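Local coordinates for protein inactive poly [ADP-ribose] polymerase RCD1 (Arabidopsis thaliana, PDB 5NGO) that is a catalytically inactive member of the poly(ADP-ribose) polymerase family linked to radical-induced cell death and plant immunity, and is bound by a downy mildew effector that suppresses immunity, at residues Asp10-Met15 against Tyr64-Ala69; Phe108-Cys113 against Arg121-Cys126; Glu134-Asp139 against Ile164-Asn169. All coordinates share one frame; numbering follows the deposited sequence.

Interaction 1. Residues Asp10-Met15 against Tyr64-Ala69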
ATOM      1  N   ASP A  10      -6.750  -6.810  15.422  1.00 58.35           N
ATOM      2  CA  ASP A  10      -5.638  -7.428  16.175  1.00 59.88           C
ATOM      3  C   ASP A  10      -4.537  -8.010  15.286  1.00 55.51           C
ATOM      4  O   ASP A  10      -3.357  -7.857  15.596  1.00 57.64           O
ATOM      5  CB  ASP A  10      -6.130  -8.520  17.136  1.00 63.57           C
ATOM      6  CG  ASP A  10      -6.717  -7.949  18.407  1.00 68.93           C
ATOM      7  OD1 ASP A  10      -6.042  -7.114  19.061  1.00 73.63           O
ATOM      8  OD2 ASP A  10      -7.858  -8.334  18.767  1.00 75.02           O
ATOM      9  N   ALA A  11      -4.921  -8.677  14.203  1.00 51.75           N
ATOM     10  CA  ALA A  11      -3.941  -9.235  13.269  1.00 50.29           C
ATOM     11  C   ALA A  11      -3.121  -8.140  12.577  1.00 47.77           C
ATOM     12  O   ALA A  11      -1.924  -8.310  12.358  1.00 49.94           O
ATOM     13  CB  ALA A  11      -4.627 -10.119  12.243  1.00 50.35           C
ATOM     14  N   VAL A  12      -3.772  -7.018  12.262  1.00 46.09           N
ATOM     15  CA  VAL A  12      -3.123  -5.890  11.606  1.00 43.87           C
ATOM     16  C   VAL A  12      -2.112  -5.301  12.573  1.00 45.43           C
ATOM     17  O   VAL A  12      -0.971  -5.050  12.191  1.00 43.18           O
ATOM     18  CB  VAL A  12      -4.133  -4.783  11.193  1.00 43.82           C
ATOM     19  CG1 VAL A  12      -3.434  -3.546  10.641  1.00 42.65           C
ATOM     20  CG2 VAL A  12      -5.151  -5.264  10.219  1.00 44.26           C
ATOM     21  N   LYS A  13      -2.553  -5.090  13.821  1.00 48.04           N
ATOM     22  CA  LYS A  13      -1.690  -4.613  14.906  1.00 48.30           C
ATOM     23  C   LYS A  13      -0.448  -5.484  15.055  1.00 48.72           C
ATOM     24  O   LYS A  13       0.670  -4.968  15.118  1.00 47.87           O
ATOM     25  CB  LYS A  13      -2.438  -4.564  16.247  1.00 50.17           C
ATOM     26  CG  LYS A  13      -1.629  -3.860  17.345  1.00 52.47           C
ATOM     27  CD  LYS A  13      -2.463  -3.432  18.533  1.00 55.38           C
ATOM     28  CE  LYS A  13      -3.132  -4.611  19.211  1.00 59.60           C
ATOM     29  NZ  LYS A  13      -3.861  -4.170  20.429  1.00 62.68           N
ATOM     30  N   LYS A  14      -0.662  -6.797  15.085  1.00 50.75           N
ATOM     31  CA  LYS A  14       0.428  -7.765  15.187  1.00 54.05           C
ATOM     32  C   LYS A  14       1.379  -7.722  13.989  1.00 53.67           C
ATOM     33  O   LYS A  14       2.593  -7.722  14.175  1.00 55.53           O
ATOM     34  CB  LYS A  14      -0.125  -9.182  15.387  1.00 58.60           C
ATOM     35  CG  LYS A  14      -0.388  -9.469  16.861  1.00 64.51           C
ATOM     36  CD  LYS A  14      -1.634 -10.309  17.180  1.00 67.98           C
ATOM     37  CE  LYS A  14      -2.199  -9.919  18.549  1.00 69.20           C
ATOM     38  NZ  LYS A  14      -2.792 -11.063  19.297  1.00 72.73           N
ATOM     39  N   MET A  15       0.830  -7.680  12.780  1.00 51.12           N
ATOM     40  CA  MET A  15       1.629  -7.464  11.557  1.00 51.37           C
ATOM     41  C   MET A  15       2.534  -6.236  11.661  1.00 48.66           C
ATOM     42  O   MET A  15       3.704  -6.292  11.287  1.00 52.40           O
ATOM     43  CB  MET A  15       0.729  -7.300  10.325  1.00 52.66           C
ATOM     44  CG  MET A  15       0.647  -8.527   9.420  1.00 55.94           C
ATOM     45  SD  MET A  15      -0.137  -8.110   7.844  1.00 59.59           S
ATOM     46  CE  MET A  15      -1.857  -8.094   8.312  1.00 58.36           C
ATOM     47  N   TYR A  64      -1.255  -7.890   0.829  1.00 43.33           N
ATOM     48  CA  TYR A  64      -1.330  -6.751   1.737  1.00 41.79           C
ATOM     49  C   TYR A  64      -0.051  -5.963   1.590  1.00 41.09           C
ATOM     50  O   TYR A  64       1.015  -6.541   1.363  1.00 42.44           O
ATOM     51  CB  TYR A  64      -1.578  -7.187   3.167  1.00 42.34           C
ATOM     52  CG  TYR A  64      -3.027  -7.520   3.449  1.00 43.53           C
ATOM     53  CD1 TYR A  64      -3.997  -6.522   3.503  1.00 44.33           C
ATOM     54  CD2 TYR A  64      -3.445  -8.846   3.611  1.00 46.06           C
ATOM     55  CE1 TYR A  64      -5.307  -6.787   3.800  1.00 46.21           C
ATOM     56  CE2 TYR A  64      -4.766  -9.155   3.859  1.00 46.98           C
ATOM     57  CZ  TYR A  64      -5.700  -8.119   3.927  1.00 48.49           C
ATOM     58  OH  TYR A  64      -6.985  -8.433   4.281  1.00 51.87           O
ATOM     59  N   ALA A  65      -0.149  -4.642   1.663  1.00 39.84           N
ATOM     60  CA  ALA A  65       1.021  -3.773   1.590  1.00 39.43           C
ATOM     61  C   ALA A  65       0.768  -2.486   2.356  1.00 38.06           C
ATOM     62  O   ALA A  65      -0.382  -2.095   2.540  1.00 38.58           O
ATOM     63  CB  ALA A  65       1.336  -3.472   0.131  1.00 40.47           C
ATOM     64  N   TRP A  66       1.839  -1.843   2.805  1.00 37.90           N
ATOM     65  CA  TRP A  66       1.752  -0.663   3.644  1.00 37.41           C
ATOM     66  C   TRP A  66       2.002   0.587   2.808  1.00 39.25           C
ATOM     67  O   TRP A  66       2.941   0.627   1.994  1.00 41.62           O
ATOM     68  CB  TRP A  66       2.775  -0.696   4.767  1.00 36.92           C
ATOM     69  CG  TRP A  66       2.639  -1.853   5.685  1.00 36.09           C
ATOM     70  CD1 TRP A  66       3.357  -3.000   5.675  1.00 36.42           C
ATOM     71  CD2 TRP A  66       1.718  -1.972   6.769  1.00 35.22           C
ATOM     72  NE1 TRP A  66       2.940  -3.838   6.665  1.00 38.01           N
ATOM     73  CE2 TRP A  66       1.925  -3.229   7.355  1.00 37.66           C
ATOM     74  CE3 TRP A  66       0.733  -1.136   7.302  1.00 35.07           C
ATOM     75  CZ2 TRP A  66       1.193  -3.675   8.456  1.00 37.54           C
ATOM     76  CZ3 TRP A  66      -0.001  -1.566   8.369  1.00 35.36           C
ATOM     77  CH2 TRP A  66       0.235  -2.835   8.945  1.00 36.62           C
ATOM     78  N   LEU A  67       1.138   1.583   3.001  1.00 38.57           N
ATOM     79  CA  LEU A  67       1.236   2.860   2.323  1.00 39.32           C
ATOM     80  C   LEU A  67       1.449   3.969   3.358  1.00 38.76           C
ATOM     81  O   LEU A  67       0.569   4.205   4.188  1.00 39.21           O
ATOM     82  CB  LEU A  67      -0.076   3.121   1.543  1.00 38.38           C
ATOM     83  CG  LEU A  67      -0.154   4.436   0.764  1.00 39.13           C
ATOM     84  CD1 LEU A  67       0.933   4.529  -0.310  1.00 39.30           C
ATOM     85  CD2 LEU A  67      -1.533   4.528   0.104  1.00 39.34           C
ATOM     86  N   PRO A  68       2.591   4.657   3.333  1.00 41.07           N
ATOM     87  CA  PRO A  68       2.768   5.812   4.224  1.00 42.21           C
ATOM     88  C   PRO A  68       1.767   6.895   3.947  1.00 45.21           C
ATOM     89  O   PRO A  68       1.507   7.204   2.755  1.00 46.06           O
ATOM     90  CB  PRO A  68       4.182   6.294   3.921  1.00 42.70           C
ATOM     91  CG  PRO A  68       4.871   5.136   3.219  1.00 42.75           C
ATOM     92  CD  PRO A  68       3.812   4.373   2.546  1.00 41.67           C
ATOM     93  N   ALA A  69       1.167   7.449   4.997  1.00 47.34           N
ATOM     94  CA  ALA A  69       0.151   8.485   4.840  1.00 50.88           C
ATOM     95  C   ALA A  69       0.415   9.634   5.798  1.00 54.91           C
ATOM     96  O   ALA A  69       1.486   9.718   6.391  1.00 54.52           O
ATOM     97  CB  ALA A  69      -1.227   7.878   5.078  1.00 51.47           C
TER
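The indole of W66 reaches from its strand to the helix carrying V12 and M15, and spans the distance between backbones whose nearest CA atoms, those of V12 and Y64, are 10.1 Å apart. It departs from CB with CG opposite the carbonyl carbon (chi1 -60°), and the bicyclic ring then extends away from its own strand. Along one side of the ring NE1 hydrogen-bonds to the carbonyl O of A103, which satisfies this buried polar atom and limits how the ring can turn. At the far end the benzo half does the touching: W66 CZ2 meets M15 CB at 4.1 Å, with the methylene at the ring edge near its plane, while W66 CH2 meets V12 CG1 obliquely, also at 4.1 Å. This is helix-on-sheet packing in the mixed-sheet fold of the poly(ADP-ribose) polymerase domain: helix 9-19 lies against strands 62-68, 121-129 and 174-182, V12 also touches F178 and V180 of the last of these, and F16, one residue along the helix from M15, adds an edge-to-face ring contact to the same indole. V12 holds CG1 opposite its backbone N (chi1 174°), which brings that methyl to the tryptophan. Past CB, the M15 chain makes no further contact within 4.5 Å of the indole; it bends at its last torsion, and the side chain also packs on L125.

Interaction 2. Residues Phe108-Cys113 against Arg121-Cys126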
ATOM      1  N   PHE A 108      10.700  -0.380   6.873  1.00 59.11           N
ATOM      2  CA  PHE A 108      11.313   0.269   5.719  1.00 61.87           C
ATOM      3  C   PHE A 108      10.783   1.686   5.467  1.00 58.22           C
ATOM      4  O   PHE A 108      11.532   2.553   5.051  1.00 59.43           O
ATOM      5  CB  PHE A 108      11.066  -0.608   4.477  1.00 65.74           C
ATOM      6  CG  PHE A 108      12.136  -0.561   3.448  1.00 71.20           C
ATOM      7  CD1 PHE A 108      13.223  -1.413   3.517  1.00 75.74           C
ATOM      8  CD2 PHE A 108      12.016   0.303   2.362  1.00 75.75           C
ATOM      9  CE1 PHE A 108      14.202  -1.401   2.508  1.00 81.25           C
ATOM     10  CE2 PHE A 108      12.984   0.326   1.348  1.00 78.81           C
ATOM     11  CZ  PHE A 108      14.075  -0.524   1.426  1.00 80.47           C
ATOM     12  N   SER A 109       9.488   1.907   5.682  1.00 54.06           N
ATOM     13  CA  SER A 109       8.864   3.196   5.365  1.00 53.05           C
ATOM     14  C   SER A 109       8.181   3.905   6.554  1.00 50.97           C
ATOM     15  O   SER A 109       7.583   4.974   6.376  1.00 49.59           O
ATOM     16  CB  SER A 109       7.887   3.008   4.205  1.00 51.68           C
ATOM     17  OG  SER A 109       6.864   2.085   4.514  1.00 50.29           O
ATOM     18  N   ALA A 110       8.307   3.349   7.761  1.00 51.71           N
ATOM     19  CA  ALA A 110       7.725   3.944   8.966  1.00 53.23           C
ATOM     20  C   ALA A 110       8.159   5.393   9.204  1.00 56.51           C
ATOM     21  O   ALA A 110       7.329   6.245   9.523  1.00 57.52           O
ATOM     22  CB  ALA A 110       8.036   3.097  10.186  1.00 52.70           C
ATOM     23  N   ARG A 111       9.458   5.666   9.028  1.00 60.48           N
ATOM     24  CA  ARG A 111       9.998   7.013   9.195  1.00 64.54           C
ATOM     25  C   ARG A 111       9.536   8.020   8.134  1.00 66.34           C
ATOM     26  O   ARG A 111       9.645   9.221   8.335  1.00 70.67           O
ATOM     27  CB  ARG A 111      11.539   6.970   9.254  1.00 66.95           C
ATOM     28  CG  ARG A 111      12.024   6.529  10.645  1.00 69.97           C
ATOM     29  CD  ARG A 111      13.316   7.242  11.131  1.00 72.71           C
ATOM     30  NE  ARG A 111      13.137   7.798  12.496  1.00 74.45           N
ATOM     31  CZ  ARG A 111      13.156   7.099  13.625  1.00 74.94           C
ATOM     32  NH1 ARG A 111      13.398   5.790  13.633  1.00 76.47           N
ATOM     33  NH2 ARG A 111      12.974   7.721  14.775  1.00 74.57           N
ATOM     34  N   TYR A 112       9.024   7.519   7.019  1.00 65.51           N
ATOM     35  CA  TYR A 112       8.523   8.356   5.936  1.00 67.34           C
ATOM     36  C   TYR A 112       7.009   8.705   6.129  1.00 62.27           C
ATOM     37  O   TYR A 112       6.450   9.443   5.321  1.00 59.94           O
ATOM     38  CB  TYR A 112       8.877   7.663   4.624  1.00 73.77           C
ATOM     39  CG  TYR A 112       8.655   8.467   3.366  1.00 81.33           C
ATOM     40  CD1 TYR A 112       7.414   8.466   2.733  1.00 84.58           C
ATOM     41  CD2 TYR A 112       9.683   9.215   2.798  1.00 88.22           C
ATOM     42  CE1 TYR A 112       7.188   9.185   1.549  1.00 87.54           C
ATOM     43  CE2 TYR A 112       9.485   9.947   1.613  1.00 91.67           C
ATOM     44  CZ  TYR A 112       8.235   9.923   0.996  1.00 90.55           C
ATOM     45  OH  TYR A 112       8.031  10.637  -0.161  1.00 88.70           O
ATOM     46  N   CYS A 113       6.406   8.234   7.224  1.00 57.00           N
ATOM     47  CA  CYS A 113       5.112   8.720   7.668  1.00 55.30           C
ATOM     48  C   CYS A 113       5.243  10.017   8.458  1.00 57.44           C
ATOM     49  O   CYS A 113       5.828  10.026   9.530  1.00 56.14           O
ATOM     50  CB  CYS A 113       4.402   7.667   8.537  1.00 53.12           C
ATOM     51  SG  CYS A 113       4.095   6.057   7.746  1.00 47.66           S
ATOM     52  N   ARG A 121       1.965   9.324  13.889  1.00 45.40           N
ATOM     53  CA  ARG A 121       2.203   8.948  12.501  1.00 45.39           C
ATOM     54  C   ARG A 121       1.126   7.981  12.034  1.00 44.46           C
ATOM     55  O   ARG A 121       0.465   7.345  12.858  1.00 44.26           O
ATOM     56  CB  ARG A 121       3.569   8.281  12.384  1.00 45.41           C
ATOM     57  CG  ARG A 121       4.733   9.187  12.711  1.00 47.43           C
ATOM     58  CD  ARG A 121       6.008   8.363  12.797  1.00 48.61           C
ATOM     59  NE  ARG A 121       7.149   9.159  13.249  1.00 48.94           N
ATOM     60  CZ  ARG A 121       8.073   9.715  12.467  1.00 49.72           C
ATOM     61  NH1 ARG A 121       8.046   9.593  11.133  1.00 48.68           N
ATOM     62  NH2 ARG A 121       9.049  10.408  13.038  1.00 53.07           N
ATOM     63  N   TYR A 122       0.960   7.883  10.721  1.00 44.12           N
ATOM     64  CA  TYR A 122      -0.150   7.153  10.114  1.00 44.37           C
ATOM     65  C   TYR A 122       0.324   6.334   8.938  1.00 42.73           C
ATOM     66  O   TYR A 122       0.910   6.866   7.999  1.00 44.19           O
ATOM     67  CB  TYR A 122      -1.231   8.111   9.622  1.00 46.41           C
ATOM     68  CG  TYR A 122      -1.785   9.032  10.674  1.00 47.61           C
ATOM     69  CD1 TYR A 122      -1.162  10.225  10.979  1.00 49.57           C
ATOM     70  CD2 TYR A 122      -2.947   8.695  11.379  1.00 48.14           C
ATOM     71  CE1 TYR A 122      -1.673  11.077  11.952  1.00 51.46           C
ATOM     72  CE2 TYR A 122      -3.493   9.540  12.345  1.00 49.50           C
ATOM     73  CZ  TYR A 122      -2.839  10.735  12.640  1.00 51.28           C
ATOM     74  OH  TYR A 122      -3.335  11.603  13.586  1.00 52.95           O
ATOM     75  N   MET A 123       0.040   5.039   8.980  1.00 43.13           N
ATOM     76  CA  MET A 123       0.369   4.108   7.907  1.00 44.30           C
ATOM     77  C   MET A 123      -0.915   3.350   7.525  1.00 41.80           C
ATOM     78  O   MET A 123      -1.634   2.865   8.417  1.00 39.68           O
ATOM     79  CB  MET A 123       1.407   3.122   8.435  1.00 45.83           C
ATOM     80  CG  MET A 123       1.928   2.130   7.391  1.00 48.19           C
ATOM     81  SD  MET A 123       3.449   2.594   6.615  1.00 54.74           S
ATOM     82  CE  MET A 123       4.580   1.741   7.694  1.00 55.88           C
ATOM     83  N   VAL A 124      -1.175   3.239   6.221  1.00 41.74           N
ATOM     84  CA  VAL A 124      -2.390   2.579   5.746  1.00 41.48           C
ATOM     85  C   VAL A 124      -2.047   1.163   5.270  1.00 39.48           C
ATOM     86  O   VAL A 124      -1.094   0.988   4.509  1.00 40.85           O
ATOM     87  CB  VAL A 124      -3.039   3.381   4.594  1.00 42.08           C
ATOM     88  CG1 VAL A 124      -4.260   2.681   4.041  1.00 43.15           C
ATOM     89  CG2 VAL A 124      -3.433   4.762   5.066  1.00 42.03           C
ATOM     90  N   LEU A 125      -2.797   0.165   5.728  1.00 38.51           N
ATOM     91  CA  LEU A 125      -2.691  -1.190   5.189  1.00 38.53           C
ATOM     92  C   LEU A 125      -3.667  -1.312   4.010  1.00 37.17           C
ATOM     93  O   LEU A 125      -4.867  -1.084   4.170  1.00 36.65           O
ATOM     94  CB  LEU A 125      -2.998  -2.276   6.215  1.00 38.48           C
ATOM     95  CG  LEU A 125      -2.751  -3.716   5.752  1.00 38.28           C
ATOM     96  CD1 LEU A 125      -1.284  -3.931   5.528  1.00 39.24           C
ATOM     97  CD2 LEU A 125      -3.199  -4.737   6.770  1.00 38.47           C
ATOM     98  N   CYS A 126      -3.128  -1.686   2.851  1.00 36.16           N
ATOM     99  CA  CYS A 126      -3.906  -1.832   1.618  1.00 36.99           C
ATOM    100  C   CYS A 126      -3.929  -3.265   1.103  1.00 36.03           C
ATOM    101  O   CYS A 126      -2.995  -4.034   1.343  1.00 34.80           O
ATOM    102  CB  CYS A 126      -3.285  -0.997   0.519  1.00 37.88           C
ATOM    103  SG  CYS A 126      -3.219   0.758   0.833  1.00 41.17           S
TER
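R121 NH1 is gripped by two carbonyl oxygens of the loop before its strand, C113 O at 2.8 Å and R111 O at 3.2 Å. Both hydrogen bonds are weak, for the N-H groups point well off the acceptors (121° to C113 O, 127° to R111 O). The arrangement fastens a connection to the sheet of the poly(ADP-ribose) polymerase fold: residues 108-113 belong to the link between strands 98-102 and 121-129, and they coil through successive turns in which Y112 N bonds to S109 O and C113 N to A110 O. The carbonyls of R111 and C113, not the ones used in these turn bonds, are those that bond to the guanidinium. R111 O lies at its edge, near its plane, and C113 O approaches obliquely. The R121 chain is extended from CG to NE and passes alongside C113, so that its CG also lies 3.5 Å from C113 O. The guanidinium of R111 is close as well, without charged atoms in contact.

Beside the guanidinium, the contact passes to the sulfur atoms of C113 and M123. C113 SG points at the strand, 3.3 Å from Y122 O and 3.7 Å from M123 SD. Y122 leaves the backbone away from the loop, and its OH is hydrogen-bonded to D116. M123 sets out with CG opposite its backbone N (chi1 -176°), then bends at its second and third torsions, which folds the thioether back to the loop. There its methyl settles beside the first turn: M123 CE lies 4.0 Å from A110 CA and 3.9 Å from S109 OG, the hydroxyl that is hydrogen-bonded to T101 OG1.

Interaction 3. Residues Glu134-Asp139 against Ile164-Asn169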
ATOM      1  N   GLU A 134       6.052  -7.915 -12.320  1.00 62.35           N
ATOM      2  CA  GLU A 134       7.279  -7.613 -13.050  1.00 66.02           C
ATOM      3  C   GLU A 134       8.410  -7.376 -12.043  1.00 67.83           C
ATOM      4  O   GLU A 134       8.296  -6.537 -11.148  1.00 69.37           O
ATOM      5  CB  GLU A 134       7.087  -6.353 -13.892  1.00 65.95           C
ATOM      6  CG  GLU A 134       8.233  -6.031 -14.822  1.00 69.18           C
ATOM      7  CD  GLU A 134       8.022  -4.770 -15.653  1.00 69.89           C
ATOM      8  OE1 GLU A 134       9.023  -4.233 -16.173  1.00 74.58           O
ATOM      9  OE2 GLU A 134       6.874  -4.282 -15.773  1.00 67.10           O
ATOM     10  N   LEU A 135       9.507  -8.118 -12.200  1.00 70.38           N
ATOM     11  CA  LEU A 135      10.752  -7.835 -11.483  1.00 70.82           C
ATOM     12  C   LEU A 135      11.345  -6.574 -12.109  1.00 71.76           C
ATOM     13  O   LEU A 135      11.635  -6.588 -13.314  1.00 76.00           O
ATOM     14  CB  LEU A 135      11.731  -9.014 -11.594  1.00 73.12           C
ATOM     15  CG  LEU A 135      13.117  -8.980 -10.905  1.00 74.95           C
ATOM     16  CD1 LEU A 135      13.057  -8.291  -9.538  1.00 72.41           C
ATOM     17  CD2 LEU A 135      13.764 -10.375 -10.850  1.00 77.65           C
ATOM     18  N   LEU A 136      11.477  -5.504 -11.334  1.00 71.47           N
ATOM     19  CA  LEU A 136      11.910  -4.226 -11.877  1.00 71.78           C
ATOM     20  C   LEU A 136      13.425  -4.093 -12.013  1.00 75.53           C
ATOM     21  O   LEU A 136      14.175  -4.303 -11.054  1.00 79.92           O
ATOM     22  CB  LEU A 136      11.374  -3.060 -11.042  1.00 69.56           C
ATOM     23  CG  LEU A 136      10.008  -2.413 -11.337  1.00 67.62           C
ATOM     24  CD1 LEU A 136       9.006  -3.279 -12.079  1.00 68.85           C
ATOM     25  CD2 LEU A 136       9.367  -1.851 -10.077  1.00 64.70           C
ATOM     26  N   ARG A 137      13.810  -3.659 -13.205  1.00 78.58           N
ATOM     27  CA  ARG A 137      15.204  -3.597 -13.635  1.00 81.79           C
ATOM     28  C   ARG A 137      15.880  -2.254 -13.309  1.00 81.24           C
ATOM     29  O   ARG A 137      17.026  -2.035 -13.719  1.00 83.37           O
ATOM     30  CB  ARG A 137      15.319  -3.859 -15.150  1.00 85.17           C
ATOM     31  CG  ARG A 137      14.587  -5.082 -15.710  1.00 87.60           C
ATOM     32  CD  ARG A 137      15.411  -6.363 -15.885  1.00 92.75           C
ATOM     33  NE  ARG A 137      16.648  -6.130 -16.641  1.00 98.19           N
ATOM     34  CZ  ARG A 137      17.840  -6.694 -16.412  1.00102.97           C
ATOM     35  NH1 ARG A 137      18.038  -7.561 -15.413  1.00103.44           N
ATOM     36  NH2 ARG A 137      18.876  -6.376 -17.199  1.00108.16           N
ATOM     37  N   GLY A 138      15.210  -1.341 -12.605  1.00 77.79           N
ATOM     38  CA  GLY A 138      15.844  -0.093 -12.163  1.00 78.76           C
ATOM     39  C   GLY A 138      15.778   1.098 -13.105  1.00 79.82           C
ATOM     40  O   GLY A 138      16.548   2.041 -12.979  1.00 79.89           O
ATOM     41  N   ASP A 139      14.820   1.059 -14.032  1.00 79.92           N
ATOM     42  CA  ASP A 139      14.545   2.129 -14.995  1.00 80.36           C
ATOM     43  C   ASP A 139      13.859   3.312 -14.275  1.00 80.21           C
ATOM     44  O   ASP A 139      12.695   3.220 -13.874  1.00 78.81           O
ATOM     45  CB  ASP A 139      13.667   1.550 -16.118  1.00 79.03           C
ATOM     46  CG  ASP A 139      13.565   2.444 -17.345  1.00 79.99           C
ATOM     47  OD1 ASP A 139      13.561   3.697 -17.225  1.00 79.94           O
ATOM     48  OD2 ASP A 139      13.418   1.855 -18.431  1.00 79.59           O
ATOM     49  N   ILE A 164       5.473  -1.409  -6.732  1.00 48.85           N
ATOM     50  CA  ILE A 164       5.163  -0.200  -7.493  1.00 49.31           C
ATOM     51  C   ILE A 164       3.873  -0.511  -8.221  1.00 46.36           C
ATOM     52  O   ILE A 164       3.820  -1.459  -9.001  1.00 46.64           O
ATOM     53  CB  ILE A 164       6.246   0.123  -8.546  1.00 54.36           C
ATOM     54  CG1 ILE A 164       7.632   0.251  -7.913  1.00 58.68           C
ATOM     55  CG2 ILE A 164       5.898   1.401  -9.300  1.00 55.92           C
ATOM     56  CD1 ILE A 164       7.843   1.527  -7.135  1.00 60.82           C
ATOM     57  N   VAL A 165       2.826   0.261  -7.942  1.00 43.67           N
ATOM     58  CA  VAL A 165       1.578   0.178  -8.693  1.00 42.54           C
ATOM     59  C   VAL A 165       1.566   1.366  -9.645  1.00 43.75           C
ATOM     60  O   VAL A 165       1.695   2.523  -9.208  1.00 42.92           O
ATOM     61  CB  VAL A 165       0.360   0.201  -7.763  1.00 40.81           C
ATOM     62  CG1 VAL A 165      -0.927   0.302  -8.555  1.00 41.31           C
ATOM     63  CG2 VAL A 165       0.364  -1.026  -6.875  1.00 39.89           C
ATOM     64  N   TRP A 166       1.417   1.083 -10.944  1.00 44.73           N
ATOM     65  CA  TRP A 166       1.486   2.149 -11.983  1.00 46.82           C
ATOM     66  C   TRP A 166       0.288   3.088 -11.867  1.00 45.72           C
ATOM     67  O   TRP A 166      -0.777   2.686 -11.409  1.00 44.57           O
ATOM     68  CB  TRP A 166       1.552   1.559 -13.392  1.00 47.53           C
ATOM     69  CG  TRP A 166       2.612   0.521 -13.517  1.00 48.18           C
ATOM     70  CD1 TRP A 166       2.437  -0.824 -13.735  1.00 47.95           C
ATOM     71  CD2 TRP A 166       4.018   0.721 -13.346  1.00 48.09           C
ATOM     72  NE1 TRP A 166       3.649  -1.457 -13.743  1.00 48.97           N
ATOM     73  CE2 TRP A 166       4.635  -0.534 -13.499  1.00 48.96           C
ATOM     74  CE3 TRP A 166       4.812   1.845 -13.085  1.00 49.32           C
ATOM     75  CZ2 TRP A 166       6.021  -0.696 -13.419  1.00 51.42           C
ATOM     76  CZ3 TRP A 166       6.182   1.691 -12.999  1.00 50.91           C
ATOM     77  CH2 TRP A 166       6.779   0.425 -13.168  1.00 51.98           C
ATOM     78  N   ASN A 167       0.470   4.339 -12.283  1.00 47.37           N
ATOM     79  CA  ASN A 167      -0.572   5.365 -12.140  1.00 48.36           C
ATOM     80  C   ASN A 167      -1.921   4.937 -12.702  1.00 47.60           C
ATOM     81  O   ASN A 167      -2.934   5.115 -12.035  1.00 44.75           O
ATOM     82  CB  ASN A 167      -0.113   6.688 -12.747  1.00 52.86           C
ATOM     83  CG  ASN A 167       0.881   7.419 -11.847  1.00 57.05           C
ATOM     84  OD1 ASN A 167       1.371   6.871 -10.860  1.00 59.57           O
ATOM     85  ND2 ASN A 167       1.193   8.663 -12.185  1.00 58.70           N
ATOM     86  N   ILE A 168      -1.917   4.324 -13.872  1.00 47.40           N
ATOM     87  CA  ILE A 168      -3.127   3.803 -14.505  1.00 47.49           C
ATOM     88  C   ILE A 168      -3.923   2.824 -13.612  1.00 46.21           C
ATOM     89  O   ILE A 168      -5.144   2.740 -13.695  1.00 46.79           O
ATOM     90  CB  ILE A 168      -2.847   3.155 -15.904  1.00 49.17           C
ATOM     91  CG1 ILE A 168      -1.853   1.974 -15.857  1.00 49.48           C
ATOM     92  CG2 ILE A 168      -2.455   4.190 -16.945  1.00 50.62           C
ATOM     93  CD1 ILE A 168      -2.046   0.991 -16.981  1.00 51.10           C
ATOM     94  N   ASN A 169      -3.221   2.105 -12.742  1.00 46.68           N
ATOM     95  CA  ASN A 169      -3.825   1.079 -11.900  1.00 44.74           C
ATOM     96  C   ASN A 169      -4.173   1.553 -10.486  1.00 44.07           C
ATOM     97  O   ASN A 169      -4.731   0.779  -9.719  1.00 41.53           O
ATOM     98  CB  ASN A 169      -2.869  -0.116 -11.810  1.00 44.78           C
ATOM     99  CG  ASN A 169      -2.666  -0.822 -13.155  1.00 45.26           C
ATOM    100  OD1 ASN A 169      -3.505  -0.749 -14.049  1.00 48.09           O
ATOM    101  ND2 ASN A 169      -1.535  -1.502 -13.297  1.00 44.58           N
TER
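L136 and I164 meet at a slant through their branches, whereas L136 and W166 run past one another in opposite senses. The fork of the leucine divides the work: CD2 presses on I164 CG1 at 3.5 Å, the closest approach between the segments, and CD1 comes obliquely to W166 CZ2 at 4.2 Å. The isoleucine and the tryptophan are themselves layered. I164 holds CG2 opposite its backbone N, with CG1 beside it (chi1 -56°), so that CG2 lies 3.7 Å above one face of the W166 ring, displaced to the rim, while CG1 is left to the leucine. E134 extends its carboxylate to the same corner of the indole, with OE2 4.4 Å from W166 CZ2. Its buried oxygens are satisfied by other partners, OE2 by the backbone N of G146 and OE1 by NE2 of Q142, which would hold the carboxylate in place. Strand 153-154 lies between the two segments in the sheet, bonded by backbone to E134 and L136 on one side and to I164 on the other. The contact is thus a side-chain bridge across an intervening strand, at the outer end of the mixed sheet of a poly(ADP-ribose) polymerase fold.

How the interactions relate
Interactions 1 and 2 are adjoining parts of one core, their centres 9 Å apart. Strands 62-68 and 121-129 are neighbours in the sheet, probably hydrogen-bonded from L67 N to V124 O and from A65 O to C126 N, each at 2.8 Å. Side chains join them too: W66 CE3 packs on M123 CG at 3.5 Å, so the residue that receives helix 9-19 also abuts the one that receives the loop. Interaction 3 stands apart, about 22 Å from interaction 1 and 20 Å from interaction 2 between centres, and touches neither. It belongs to the same sheet, and its strand 134-135, an outermost one, follows 121-129 in the chain; it lies across the chain's centre from interaction 1.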